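Local coordinates for protein probable ribonuclease HepT (Haemophilus influenzae, PDB 1JOG) that probably acts as the RNase toxin of a type VII toxin-antitoxin system and is neutralised by its cognate antitoxin MntA, probably through AMPylation, at residues Glu51-Leu56 / Asp126-Glu131; Arg103-Ile108 / Tyr122-Asp127; Val23-Ser26 / Trp30-Met33; Arg85-Leu88 / Leu92-Asp95; Val38-Ile43 / Tyr113-Ala118. One frame throughout, in Å; residues are numbered along the deposited sequence.

Contact 1 of 5, residues Glu51-Leu56 / Asp126-Glu131; sequences EFVYEL and DDFLIE
Phe128 reaches from helix 125-140 to helix 36-68, and its ring tip lands between Val53 and Tyr54. Its CG is anti to the backbone N (chi1 -180°), which carries the ring straight off its own helix towards the other one. Val53 meets the ring at its edge: CB lies in the ring plane, 3.7 Å from Phe128 CE2, and CG1 comes to 3.6 Å from the same atom. The valine holds CG1 beside its carbonyl carbon (chi1 -179°), where this methyl rather than CG2 makes the touch, and the two side chains cross obliquely. Next along the helix, Phe128 CZ presses obliquely on the backbone, 3.6 Å from Tyr54 N, and rests 4.1 Å from Tyr54 CB. The tyrosine ring itself leads off towards Arg103 and Arg106 of helix 96-106. Phe50 and Tyr102 make edge-to-face stacks with Phe128, so aromatic neighbours complete its setting, while Val53 also packs on Ala14 of helix 8-26. All three touching residues are buried at the middle of the helical fold; the CE2/CZ end of one ring carries the contact, and the helices meet here by apolar packing, without a polar bond between the segments.

Contact 2 of 5, residues Arg103-Ile108 / Tyr122-Asp127; sequences RDMRNI and YAQIDD
Met105, built as selenomethionine, runs out from helix 96-106 and passes Gln124 in the opposite direction before its methyl reaches Ile125. The apolar packing belongs to the end of this side chain. Its SE lies 3.6 Å from Gln124 CB, and its CE is 3.9 Å from that same Gln124 CB. The methyl also comes to 4.2 Å between Met105 CE and Ile125 CG1, and the two side chains cross at about a right angle. Chi1 of -156° and chi2 of 172° stretch Met105 away from its helix, and the bend at chi3 (127°) turns the methyl in towards Ile125, which in turn packs on Leu18 and Val22 of helix 8-26. Helix 36-68 adds Phe50 against Met105.

Polar bonding between the two segments is absent. The modelled approach of Gln124 OE1 to the selenium is too short to trust, so the placement of the amide is doubtful. Gln124 NE2 has a weak, local hydrogen bond to the Ala120 carbonyl.

Arg106, an active-site residue by similarity and the first of the RX(4)HXY motif, follows Met105 directly but faces Glu55, with which it forms a salt bridge. The chemistry therefore divides by direction: the arginine is turned to the acidic face of helix 36-68, while Met105 joins the end of helix 96-106 to the 122-127 region by apolar packing against Gln124 CB and Ile125.

Contact 3 of 5, residues Val23-Ser26 / Trp30-Met33; sequences VQIS and WFDM
Gln24 and Ile25 pack on Trp30 and Phe31 in a short-range contact between two consecutive helices, 8-26 and 28-31, at one end of the all-helical fold of the nucleotidyltransferase substrate-binding type. The chain turns back between the segments, where Trp30 N is hydrogen-bonded to Asp27 OD1 in the connection, and Ile25 and Phe31 come closest, with CA atoms 5.9 Å apart. Partly buried, the contact lies away from the annotated sites, about 21 Å between its centre and that of the chain.

Trp30 is met over one face. Gln24, bent at chi2 (-55°), folds its amide back so that OE1 sits above the six-membered part of the indole, 3.8 Å from Trp30 CE3 and offset towards the rim. The amide stands nearly upright on the ring, the two planes 80° apart, so an oxygen and not a flat amide surface meets the indole. The backbone carbonyl of Gln24 approaches the same region, its O also 3.8 Å from Trp30 CE3. In the second subunit, Ile37 packs on Gln24 and Val38 on Trp30, which places this corner at the dimer interface.

Round Phe31 the side-chain packing is apolar. Leu42 of helix 36-68 touches both Trp30 and Phe31, and Ala46 touches Ile25, so the short helix is held against the long one that follows it. Over one face of the Phe31 ring, off-centre, Ile25 CG2 stands 4.3 Å from Phe31 CE1, while Ile25 O lies 3.5 Å from Phe31 CB.

Contact 4 of 5, residues Arg85-Leu88 / Leu92-Asp95; sequences REAL and LIGD
The methyl of Ala87 meets Leu92 and Ile93 where the chain turns back after helix 80-89. Ala87 CB sits in the corner formed by the two bulkier side chains, 4.0 Å from Leu92 CB and 4.1 Å from Ile93 CG1. The turn is fastened by the backbone, where Leu92 N donates to Ala87 O at 2.7 Å with an N-H...O angle of 164°: an N-H of residue i+5 bonded to a C=O of residue i, closing the turn at the C-terminal end of helix 80-89. That carbonyl also has the leucine's side chain close by, with Leu92 CB 3.3 Å from Ala87 O.

A second bump comes from Leu88. With CG anti to the backbone N (chi1 -169°) and a turn at chi2, it brings CD1 down over the backbone of the loop 92-95, 3.6 Å from Gly94 O. Gly94 offers the methyl a bare backbone to lie on. Ile93 supports the same methyl less closely, its CG1 4.4 Å from Leu88 CD1. The isoleucine has CG1 between its backbone N and carbonyl carbon (chi1 51°), the position that swings this branch up to the helix, where it meets both Ala87 and Leu88.

Asp95 then starts helix 96-106 as its N-cap, with a weak bond from Ser97 N to OD2 and a salt bridge from OD1 to Lys98. The link between helices 80-89 and 96-106 packs on helix 36-68 through Met61, against Ala87 and Ile93, and on helix 125-140, where Leu135 and Leu139 receive Leu92; Ile93 also reaches Trp99 of helix 96-106 itself.

Contact 5 of 5, residues Val38-Ile43 / Tyr113-Ala118; sequences VQDTLI and YDQEKA
The carboxylate of Asp40 and the amide of Gln115 meet almost at right angles, their planes 84° apart, where helix 36-68 passes the start of helix 115-123 in the all-helical substrate-binding fold. Asp40 CB and OD2 both lie over the same face of the Gln115 amide, while Gln115 NE2 sits near the plane of the Asp40 carboxylate. Gln115 OE1 is 3.6 Å from Asp40 CB, touching the carbon chain, and Gln115 NE2 is 3.7 Å from Asp40 OD2, so the two polar ends lie near each other without a hydrogen bond. A bend in Gln115 at chi2 (-55°) folds its amide across to the aspartate, presenting that face to Asp40.

One turn further along, the contact changes from polar to apolar. Ile43 and Ala118, both buried, bring the helices to their nearest, with CA atoms 7.5 Å apart, where Ile43 CG2 comes up to the backbone of Ala118.

The second subunit lies close by. Its Lys49 makes a long, weak ion pair with Asp40 OD2, and its Thr21 is hydrogen-bonded to Thr41. Tyr113, last of the RX(4)HXY motif and by similarity the tyrosine that carries the di-AMP modification, absent here, stacks edge-to-face with Phe52 of that subunit just before helix 115-123 begins. Back at the apolar end, Ile43 CG2 lies 4.0 Å from Ala118 O and 4.4 Å from Ala118 CB.

Contacts 1 and 2 form the buried middle and share Asp126 and Asp127; Arg106 ties them together through its salt bridge to Glu55. Contact 1 is apolar in its side chains, whereas contact 2 reaches exposed Gln124, whose amide is doubtfully placed. Contacts 3 and 5 lie together at one end, joined through Trp30 and Leu42, and both reach the second subunit; there amide and carboxylate groups mix with the packing. Contact 4, at the other end, about 32 Å between its centre and that of contact 5, combines a backbone hydrogen bond round a turn with apolar packing. Helix 36-68 supplies segments to contacts 1 and 5 and packs against the other three.

Contact 1 of 5, residues Glu51-Leu56 / Asp126-Glu131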
# COMPACT_ATOMS: atom_id res chain seq x y z
N GLU A 51 -1.46 6.64 1.96
CA GLU A 51 -0.49 6.56 0.92
C GLU A 51 -1.12 7.16 -0.36
O GLU A 51 -0.44 7.89 -1.07
CB GLU A 51 -0.06 5.10 0.70
CG GLU A 51 0.61 4.44 1.91
CD GLU A 51 0.83 2.95 1.64
OE1 GLU A 51 1.05 2.17 2.57
OE2 GLU A 51 0.78 2.57 0.47
N PHE A 52 -2.40 6.88 -0.65
CA PHE A 52 -3.01 7.46 -1.85
C PHE A 52 -2.99 8.97 -1.84
O PHE A 52 -2.56 9.57 -2.82
CB PHE A 52 -4.45 7.01 -2.08
CG PHE A 52 -4.62 5.51 -2.25
CD1 PHE A 52 -5.79 4.87 -1.69
CD2 PHE A 52 -3.69 4.73 -2.94
CE1 PHE A 52 -6.03 3.46 -1.80
CE2 PHE A 52 -3.86 3.29 -3.08
CZ PHE A 52 -5.06 2.65 -2.50
N VAL A 53 -3.47 9.60 -0.76
CA VAL A 53 -3.47 11.09 -0.73
C VAL A 53 -2.06 11.73 -0.82
O VAL A 53 -1.83 12.68 -1.53
CB VAL A 53 -4.20 11.55 0.51
CG1 VAL A 53 -4.25 13.09 0.59
CG2 VAL A 53 -5.57 10.95 0.46
N TYR A 54 -1.12 11.14 -0.11
CA TYR A 54 0.25 11.58 -0.14
C TYR A 54 0.78 11.62 -1.60
O TYR A 54 1.27 12.66 -2.10
CB TYR A 54 1.09 10.59 0.67
CG TYR A 54 2.53 10.79 0.40
CD1 TYR A 54 3.15 11.95 0.83
CD2 TYR A 54 3.26 9.92 -0.38
CE1 TYR A 54 4.45 12.25 0.50
CE2 TYR A 54 4.58 10.25 -0.75
CZ TYR A 54 5.15 11.45 -0.27
OH TYR A 54 6.47 11.82 -0.47
N GLU A 55 0.76 10.45 -2.24
CA GLU A 55 1.16 10.32 -3.63
C GLU A 55 0.43 11.32 -4.57
O GLU A 55 1.07 12.11 -5.23
CB GLU A 55 0.90 8.93 -4.15
CG GLU A 55 2.10 8.26 -4.76
CD GLU A 55 2.79 7.41 -3.73
OE1 GLU A 55 3.61 7.96 -2.98
OE2 GLU A 55 2.48 6.19 -3.65
N LEU A 56 -0.89 11.32 -4.51
CA LEU A 56 -1.73 12.20 -5.33
C LEU A 56 -1.42 13.64 -5.00
O LEU A 56 -1.27 14.50 -5.90
CB LEU A 56 -3.21 11.89 -5.13
CG LEU A 56 -4.15 10.83 -5.80
CD1 LEU A 56 -3.43 9.92 -6.70
CD2 LEU A 56 -4.90 9.97 -4.74
N ASP A 126 -4.13 12.14 11.60
CA ASP A 126 -4.85 13.37 11.95
C ASP A 126 -4.10 14.63 11.45
O ASP A 126 -4.71 15.51 10.86
CB ASP A 126 -4.92 13.50 13.46
CG ASP A 126 -5.68 12.38 14.10
OD1 ASP A 126 -6.86 12.21 13.74
OD2 ASP A 126 -5.11 11.67 14.96
N ASP A 127 -2.79 14.72 11.73
CA ASP A 127 -2.00 15.86 11.31
C ASP A 127 -1.94 15.83 9.79
O ASP A 127 -2.10 16.84 9.13
CB ASP A 127 -0.58 15.82 11.89
CG ASP A 127 0.40 16.81 11.15
OD1 ASP A 127 1.62 16.47 10.87
OD2 ASP A 127 -0.05 17.96 10.86
N PHE A 128 -1.73 14.64 9.24
CA PHE A 128 -1.67 14.55 7.81
C PHE A 128 -2.94 15.14 7.27
O PHE A 128 -2.94 15.92 6.34
CB PHE A 128 -1.53 13.11 7.29
CG PHE A 128 -1.46 13.04 5.78
CD1 PHE A 128 -0.29 13.44 5.13
CD2 PHE A 128 -2.53 12.61 5.03
CE1 PHE A 128 -0.20 13.39 3.72
CE2 PHE A 128 -2.46 12.56 3.64
CZ PHE A 128 -1.29 12.95 2.97
N LEU A 129 -4.07 14.81 7.87
CA LEU A 129 -5.26 15.40 7.32
C LEU A 129 -5.26 16.92 7.34
O LEU A 129 -5.70 17.52 6.38
CB LEU A 129 -6.47 14.83 8.00
CG LEU A 129 -6.73 13.39 7.52
CD1 LEU A 129 -7.74 12.91 8.48
CD2 LEU A 129 -7.23 13.20 6.00
N ILE A 130 -4.75 17.55 8.38
CA ILE A 130 -4.75 19.02 8.42
C ILE A 130 -3.94 19.58 7.25
O ILE A 130 -4.44 20.37 6.45
CB ILE A 130 -4.18 19.52 9.70
CG1 ILE A 130 -5.21 19.33 10.79
CG2 ILE A 130 -3.74 20.94 9.57
CD1 ILE A 130 -4.63 18.75 12.07
N GLU A 131 -2.68 19.15 7.15
CA GLU A 131 -1.78 19.62 6.07
C GLU A 131 -2.23 19.35 4.67
O GLU A 131 -2.17 20.20 3.79
CB GLU A 131 -0.36 19.01 6.22
CG GLU A 131 0.44 19.50 7.42
CD GLU A 131 0.45 21.02 7.54
OE1 GLU A 131 -0.03 21.57 8.57
OE2 GLU A 131 0.91 21.66 6.60

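Contact 2 of 5, residues Arg103-Ile108 / Tyr122-Asp127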
# COMPACT_ATOMS: atom_id res chain seq x y z
N ARG A 103 6.86 11.76 3.68
CA ARG A 103 7.54 10.78 2.88
C ARG A 103 8.27 9.72 3.78
O ARG A 103 8.20 8.53 3.49
CB ARG A 103 8.55 11.49 1.95
CG ARG A 103 9.17 10.46 1.08
CD ARG A 103 10.06 11.01 -0.01
NE ARG A 103 11.23 11.62 0.55
CZ ARG A 103 12.30 11.95 -0.14
NH1 ARG A 103 12.33 11.70 -1.45
NH2 ARG A 103 13.31 12.54 0.47
N ASP A 104 9.02 10.14 4.81
CA ASP A 104 9.67 9.16 5.71
C ASP A 104 8.53 8.20 6.21
O ASP A 104 8.63 6.99 6.13
CB ASP A 104 10.40 9.83 6.88
CG ASP A 104 11.54 10.84 6.45
OD1 ASP A 104 12.29 10.69 5.42
OD2 ASP A 104 11.69 11.82 7.22
N MSE A 105 7.41 8.76 6.58
CA MSE A 105 6.26 7.97 6.97
C MSE A 105 5.91 7.06 5.74
O MSE A 105 5.87 5.79 5.85
CB MSE A 105 5.11 8.92 7.28
CG MSE A 105 4.02 8.43 8.18
SE MSE A 105 2.87 9.93 8.58
CE MSE A 105 1.09 9.25 8.10
N ARG A 106 5.72 7.68 4.58
CA ARG A 106 5.38 6.82 3.45
C ARG A 106 6.34 5.68 3.17
O ARG A 106 5.85 4.57 2.89
CB ARG A 106 5.12 7.53 2.13
CG ARG A 106 4.59 6.41 1.23
CD ARG A 106 4.13 6.81 -0.07
NE ARG A 106 3.59 5.68 -0.82
CZ ARG A 106 4.03 4.43 -0.68
NH1 ARG A 106 4.99 4.11 0.20
NH2 ARG A 106 3.55 3.51 -1.48
N ASN A 107 7.64 5.94 3.27
CA ASN A 107 8.70 4.93 3.05
C ASN A 107 8.80 3.88 4.14
O ASN A 107 9.69 3.07 4.05
CB ASN A 107 10.09 5.55 2.97
CG ASN A 107 10.25 6.56 1.77
OD1 ASN A 107 9.71 6.35 0.68
ND2 ASN A 107 11.03 7.64 1.98
N ILE A 108 7.97 3.90 5.20
CA ILE A 108 8.03 2.81 6.18
C ILE A 108 6.68 2.08 6.22
O ILE A 108 6.52 1.11 6.97
CB ILE A 108 8.37 3.33 7.63
CG1 ILE A 108 7.36 4.38 8.11
CG2 ILE A 108 9.76 3.82 7.59
CD1 ILE A 108 7.73 5.08 9.34
N TYR A 122 -0.50 5.24 12.03
CA TYR A 122 -1.90 5.68 11.99
C TYR A 122 -2.11 6.90 12.86
O TYR A 122 -2.85 7.81 12.53
CB TYR A 122 -2.79 4.52 12.39
CG TYR A 122 -4.27 4.88 12.43
CD1 TYR A 122 -5.04 4.82 11.28
CD2 TYR A 122 -4.86 5.37 13.60
CE1 TYR A 122 -6.41 5.29 11.26
CE2 TYR A 122 -6.24 5.82 13.63
CZ TYR A 122 -7.00 5.78 12.44
OH TYR A 122 -8.34 6.16 12.40
N ALA A 123 -1.45 6.91 13.99
CA ALA A 123 -1.54 8.01 14.92
C ALA A 123 -1.14 9.36 14.24
O ALA A 123 -1.49 10.44 14.70
CB ALA A 123 -0.59 7.73 16.10
N GLN A 124 -0.33 9.30 13.20
CA GLN A 124 0.13 10.50 12.54
C GLN A 124 -0.87 10.97 11.49
O GLN A 124 -0.70 12.06 10.96
CB GLN A 124 1.54 10.24 11.88
CG GLN A 124 2.66 9.74 12.80
CD GLN A 124 4.00 9.36 12.08
OE1 GLN A 124 4.36 9.94 11.06
NE2 GLN A 124 4.74 8.40 12.65
N ILE A 125 -1.94 10.21 11.25
CA ILE A 125 -2.89 10.57 10.20
C ILE A 125 -3.71 11.84 10.36
O ILE A 125 -3.94 12.52 9.35
CB ILE A 125 -3.77 9.37 9.84
CG1 ILE A 125 -2.87 8.36 9.16
CG2 ILE A 125 -4.98 9.74 8.94
CD1 ILE A 125 -3.55 7.04 8.94
N ASP A 126 -4.13 12.14 11.60
CA ASP A 126 -4.85 13.37 11.95
C ASP A 126 -4.10 14.63 11.45
O ASP A 126 -4.71 15.51 10.86
CB ASP A 126 -4.92 13.50 13.46
CG ASP A 126 -5.68 12.38 14.10
OD1 ASP A 126 -6.86 12.21 13.74
OD2 ASP A 126 -5.11 11.67 14.96
N ASP A 127 -2.79 14.72 11.73
CA ASP A 127 -2.00 15.86 11.31
C ASP A 127 -1.94 15.83 9.79
O ASP A 127 -2.10 16.84 9.13
CB ASP A 127 -0.58 15.82 11.89
CG ASP A 127 0.40 16.81 11.15
OD1 ASP A 127 1.62 16.47 10.87
OD2 ASP A 127 -0.05 17.96 10.86

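Contact 3 of 5, residues Val23-Ser26 / Trp30-Met33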
# COMPACT_ATOMS: atom_id res chain seq x y z
N VAL A 23 -13.00 8.84 10.44
CA VAL A 23 -14.18 9.00 11.30
C VAL A 23 -14.74 7.68 11.87
O VAL A 23 -15.04 7.60 13.07
CB VAL A 23 -15.37 9.71 10.63
CG1 VAL A 23 -16.57 9.59 11.58
CG2 VAL A 23 -15.06 11.23 10.37
N GLN A 24 -14.93 6.67 11.02
CA GLN A 24 -15.45 5.40 11.55
C GLN A 24 -14.51 4.80 12.58
O GLN A 24 -14.94 4.18 13.53
CB GLN A 24 -15.64 4.35 10.43
CG GLN A 24 -16.90 4.52 9.70
CD GLN A 24 -18.06 4.53 10.65
OE1 GLN A 24 -18.20 3.61 11.49
NE2 GLN A 24 -18.90 5.57 10.56
N ILE A 25 -13.21 4.97 12.37
CA ILE A 25 -12.25 4.34 13.26
C ILE A 25 -12.29 4.95 14.64
O ILE A 25 -12.13 4.24 15.62
CB ILE A 25 -10.81 4.40 12.67
CG1 ILE A 25 -10.72 3.50 11.42
CG2 ILE A 25 -9.76 4.02 13.77
CD1 ILE A 25 -9.25 3.38 10.86
N SER A 26 -12.54 6.26 14.69
CA SER A 26 -12.63 7.08 15.91
C SER A 26 -13.88 6.82 16.75
O SER A 26 -13.92 7.12 17.96
CB SER A 26 -12.57 8.55 15.53
OG SER A 26 -11.39 8.79 14.79
N TRP A 30 -18.09 1.81 18.32
CA TRP A 30 -18.36 0.93 17.20
C TRP A 30 -17.17 0.09 16.92
O TRP A 30 -17.32 -1.13 16.81
CB TRP A 30 -18.71 1.71 15.95
CG TRP A 30 -18.91 0.79 14.83
CD1 TRP A 30 -20.03 0.09 14.55
CD2 TRP A 30 -17.96 0.44 13.83
NE1 TRP A 30 -19.84 -0.69 13.46
CE2 TRP A 30 -18.58 -0.49 12.98
CE3 TRP A 30 -16.65 0.82 13.57
CZ2 TRP A 30 -17.93 -1.05 11.87
CZ3 TRP A 30 -16.00 0.28 12.48
CH2 TRP A 30 -16.65 -0.66 11.63
N PHE A 31 -15.99 0.74 16.80
CA PHE A 31 -14.69 0.08 16.55
C PHE A 31 -14.25 -0.89 17.70
O PHE A 31 -13.65 -1.91 17.42
CB PHE A 31 -13.59 1.14 16.36
CG PHE A 31 -12.26 0.56 15.92
CD1 PHE A 31 -11.99 0.31 14.58
CD2 PHE A 31 -11.25 0.37 16.83
CE1 PHE A 31 -10.79 -0.10 14.18
CE2 PHE A 31 -10.02 -0.06 16.45
CZ PHE A 31 -9.76 -0.30 15.12
N ASP A 32 -14.55 -0.60 18.96
CA ASP A 32 -14.13 -1.54 20.04
C ASP A 32 -14.86 -2.93 20.02
O ASP A 32 -14.37 -3.92 20.56
CB ASP A 32 -14.36 -0.89 21.41
CG ASP A 32 -13.43 0.27 21.67
OD1 ASP A 32 -13.73 1.04 22.62
OD2 ASP A 32 -12.42 0.41 20.95
N MSE A 33 -16.04 -2.94 19.41
CA MSE A 33 -16.92 -4.10 19.27
C MSE A 33 -16.52 -5.08 18.17
O MSE A 33 -16.79 -6.27 18.26
CB MSE A 33 -18.36 -3.58 18.95
CG MSE A 33 -19.15 -2.93 20.08
SE MSE A 33 -20.91 -2.39 19.52
CE MSE A 33 -21.44 -4.01 18.70

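Contact 4 of 5, residues Arg85-Leu88 / Leu92-Asp95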
# COMPACT_ATOMS: atom_id res chain seq x y z
N ARG A 85 10.01 22.50 -2.59
CA ARG A 85 10.42 23.91 -2.66
C ARG A 85 9.54 24.76 -3.59
O ARG A 85 9.10 25.85 -3.18
CB ARG A 85 11.86 24.03 -3.10
CG ARG A 85 12.80 23.69 -1.96
CD ARG A 85 14.19 23.54 -2.46
NE ARG A 85 14.97 22.64 -1.62
CZ ARG A 85 15.79 21.73 -2.11
NH1 ARG A 85 15.93 21.59 -3.42
NH2 ARG A 85 16.47 20.95 -1.28
N GLU A 86 9.28 24.28 -4.82
CA GLU A 86 8.44 25.05 -5.76
C GLU A 86 7.04 25.27 -5.20
O GLU A 86 6.53 26.38 -5.18
CB GLU A 86 8.37 24.35 -7.10
CG GLU A 86 9.33 24.90 -8.14
CD GLU A 86 10.79 24.99 -7.71
OE1 GLU A 86 11.52 25.82 -8.30
OE2 GLU A 86 11.23 24.25 -6.80
N ALA A 87 6.46 24.21 -4.67
CA ALA A 87 5.15 24.27 -4.06
C ALA A 87 5.07 25.36 -2.99
O ALA A 87 4.02 25.99 -2.87
CB ALA A 87 4.77 22.87 -3.44
N LEU A 88 6.16 25.56 -2.22
CA LEU A 88 6.25 26.59 -1.16
C LEU A 88 6.28 27.95 -1.88
O LEU A 88 5.55 28.86 -1.51
CB LEU A 88 7.52 26.40 -0.26
CG LEU A 88 7.65 27.23 1.06
CD1 LEU A 88 6.63 26.83 2.06
CD2 LEU A 88 8.99 27.04 1.75
N LEU A 92 1.56 26.60 -1.94
CA LEU A 92 0.68 25.42 -2.08
C LEU A 92 0.75 24.66 -0.73
O LEU A 92 -0.23 24.16 -0.26
CB LEU A 92 1.13 24.53 -3.24
CG LEU A 92 0.74 24.92 -4.70
CD1 LEU A 92 1.28 23.83 -5.74
CD2 LEU A 92 -0.80 24.97 -4.83
N ILE A 93 1.91 24.63 -0.10
CA ILE A 93 2.06 24.02 1.23
C ILE A 93 2.63 25.21 1.95
O ILE A 93 2.91 26.24 1.31
CB ILE A 93 3.09 22.84 1.25
CG1 ILE A 93 4.45 23.23 0.63
CG2 ILE A 93 2.42 21.66 0.52
CD1 ILE A 93 5.59 22.25 0.87
N GLY A 94 2.82 25.07 3.26
CA GLY A 94 3.36 26.17 4.04
C GLY A 94 4.54 25.73 4.88
O GLY A 94 5.32 26.56 5.35
N ASP A 95 4.66 24.43 5.07
CA ASP A 95 5.78 23.89 5.84
C ASP A 95 6.22 22.64 5.09
O ASP A 95 5.44 21.71 4.96
CB ASP A 95 5.30 23.53 7.27
CG ASP A 95 6.44 23.19 8.22
OD1 ASP A 95 6.38 23.74 9.34
OD2 ASP A 95 7.36 22.39 7.88

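Contact 5 of 5, residues Val38-Ile43 / Tyr113-Ala118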
# COMPACT_ATOMS: atom_id res chain seq x y z
N VAL A 38 -11.09 -7.25 11.95
CA VAL A 38 -11.77 -6.09 11.35
C VAL A 38 -11.03 -4.84 11.86
O VAL A 38 -10.66 -3.97 11.08
CB VAL A 38 -13.27 -6.07 11.73
CG1 VAL A 38 -13.94 -4.67 11.38
CG2 VAL A 38 -13.98 -7.21 10.99
N GLN A 39 -10.72 -4.78 13.15
CA GLN A 39 -10.05 -3.61 13.65
C GLN A 39 -8.76 -3.35 12.93
O GLN A 39 -8.53 -2.23 12.55
CB GLN A 39 -9.72 -3.71 15.15
CG GLN A 39 -10.94 -3.58 16.05
CD GLN A 39 -10.59 -3.64 17.53
OE1 GLN A 39 -9.93 -4.58 17.97
NE2 GLN A 39 -11.01 -2.65 18.28
N ASP A 40 -7.91 -4.35 12.71
CA ASP A 40 -6.63 -4.02 12.08
C ASP A 40 -6.65 -3.96 10.56
O ASP A 40 -5.74 -3.36 9.94
CB ASP A 40 -5.54 -4.96 12.55
CG ASP A 40 -5.57 -6.31 11.88
OD1 ASP A 40 -6.64 -6.96 11.83
OD2 ASP A 40 -4.49 -6.72 11.42
N THR A 41 -7.64 -4.58 9.94
CA THR A 41 -7.70 -4.51 8.51
C THR A 41 -8.04 -3.06 8.22
O THR A 41 -7.53 -2.48 7.28
CB THR A 41 -8.76 -5.41 7.95
OG1 THR A 41 -8.28 -6.76 8.00
CG2 THR A 41 -9.12 -5.00 6.42
N LEU A 42 -8.87 -2.48 9.09
CA LEU A 42 -9.30 -1.10 8.97
C LEU A 42 -8.18 -0.11 9.15
O LEU A 42 -8.18 0.95 8.52
CB LEU A 42 -10.37 -0.77 9.99
CG LEU A 42 -11.78 -1.12 9.56
CD1 LEU A 42 -12.75 -0.88 10.72
CD2 LEU A 42 -12.11 -0.30 8.28
N ILE A 43 -7.25 -0.44 10.03
CA ILE A 43 -6.10 0.43 10.23
C ILE A 43 -5.18 0.22 9.04
O ILE A 43 -4.58 1.16 8.56
CB ILE A 43 -5.35 0.07 11.56
CG1 ILE A 43 -6.11 0.70 12.73
CG2 ILE A 43 -3.91 0.61 11.55
CD1 ILE A 43 -5.34 0.52 14.03
N TYR A 113 3.15 -4.32 8.43
CA TYR A 113 2.65 -5.65 8.77
C TYR A 113 2.96 -5.93 10.26
O TYR A 113 2.56 -6.93 10.82
CB TYR A 113 3.29 -6.72 7.88
CG TYR A 113 4.77 -6.64 7.87
CD1 TYR A 113 5.51 -7.05 8.99
CD2 TYR A 113 5.45 -6.13 6.77
CE1 TYR A 113 6.91 -6.94 9.01
CE2 TYR A 113 6.82 -6.01 6.76
CZ TYR A 113 7.56 -6.41 7.88
OH TYR A 113 8.93 -6.26 7.90
N ASP A 114 3.74 -5.06 10.87
CA ASP A 114 4.03 -5.16 12.26
C ASP A 114 3.02 -4.18 12.89
O ASP A 114 3.08 -2.94 12.65
CB ASP A 114 5.48 -4.69 12.53
CG ASP A 114 5.88 -4.87 14.01
OD1 ASP A 114 5.37 -5.78 14.73
OD2 ASP A 114 6.73 -4.12 14.46
N GLN A 115 2.08 -4.72 13.68
CA GLN A 115 1.00 -3.93 14.31
C GLN A 115 1.36 -2.64 15.04
O GLN A 115 0.61 -1.66 14.99
CB GLN A 115 0.22 -4.85 15.22
CG GLN A 115 -0.73 -5.67 14.40
CD GLN A 115 -1.62 -4.77 13.53
OE1 GLN A 115 -2.47 -4.01 14.06
NE2 GLN A 115 -1.40 -4.82 12.20
N GLU A 116 2.52 -2.63 15.68
CA GLU A 116 3.00 -1.46 16.41
C GLU A 116 3.46 -0.38 15.46
O GLU A 116 3.25 0.79 15.70
CB GLU A 116 4.19 -1.83 17.33
CG GLU A 116 3.79 -2.66 18.54
CD GLU A 116 2.58 -2.08 19.24
OE1 GLU A 116 2.62 -0.90 19.70
OE2 GLU A 116 1.57 -2.81 19.32
N LYS A 117 4.15 -0.78 14.40
CA LYS A 117 4.62 0.21 13.44
C LYS A 117 3.40 0.78 12.77
O LYS A 117 3.31 1.98 12.56
CB LYS A 117 5.57 -0.42 12.45
CG LYS A 117 7.02 -0.45 12.96
CD LYS A 117 7.94 -1.16 11.90
CE LYS A 117 9.32 -1.55 12.47
NZ LYS A 117 10.16 -2.23 11.40
N ALA A 118 2.39 -0.09 12.55
CA ALA A 118 1.15 0.35 11.98
C ALA A 118 0.36 1.34 12.83
O ALA A 118 -0.36 2.22 12.28
CB ALA A 118 0.25 -0.89 11.63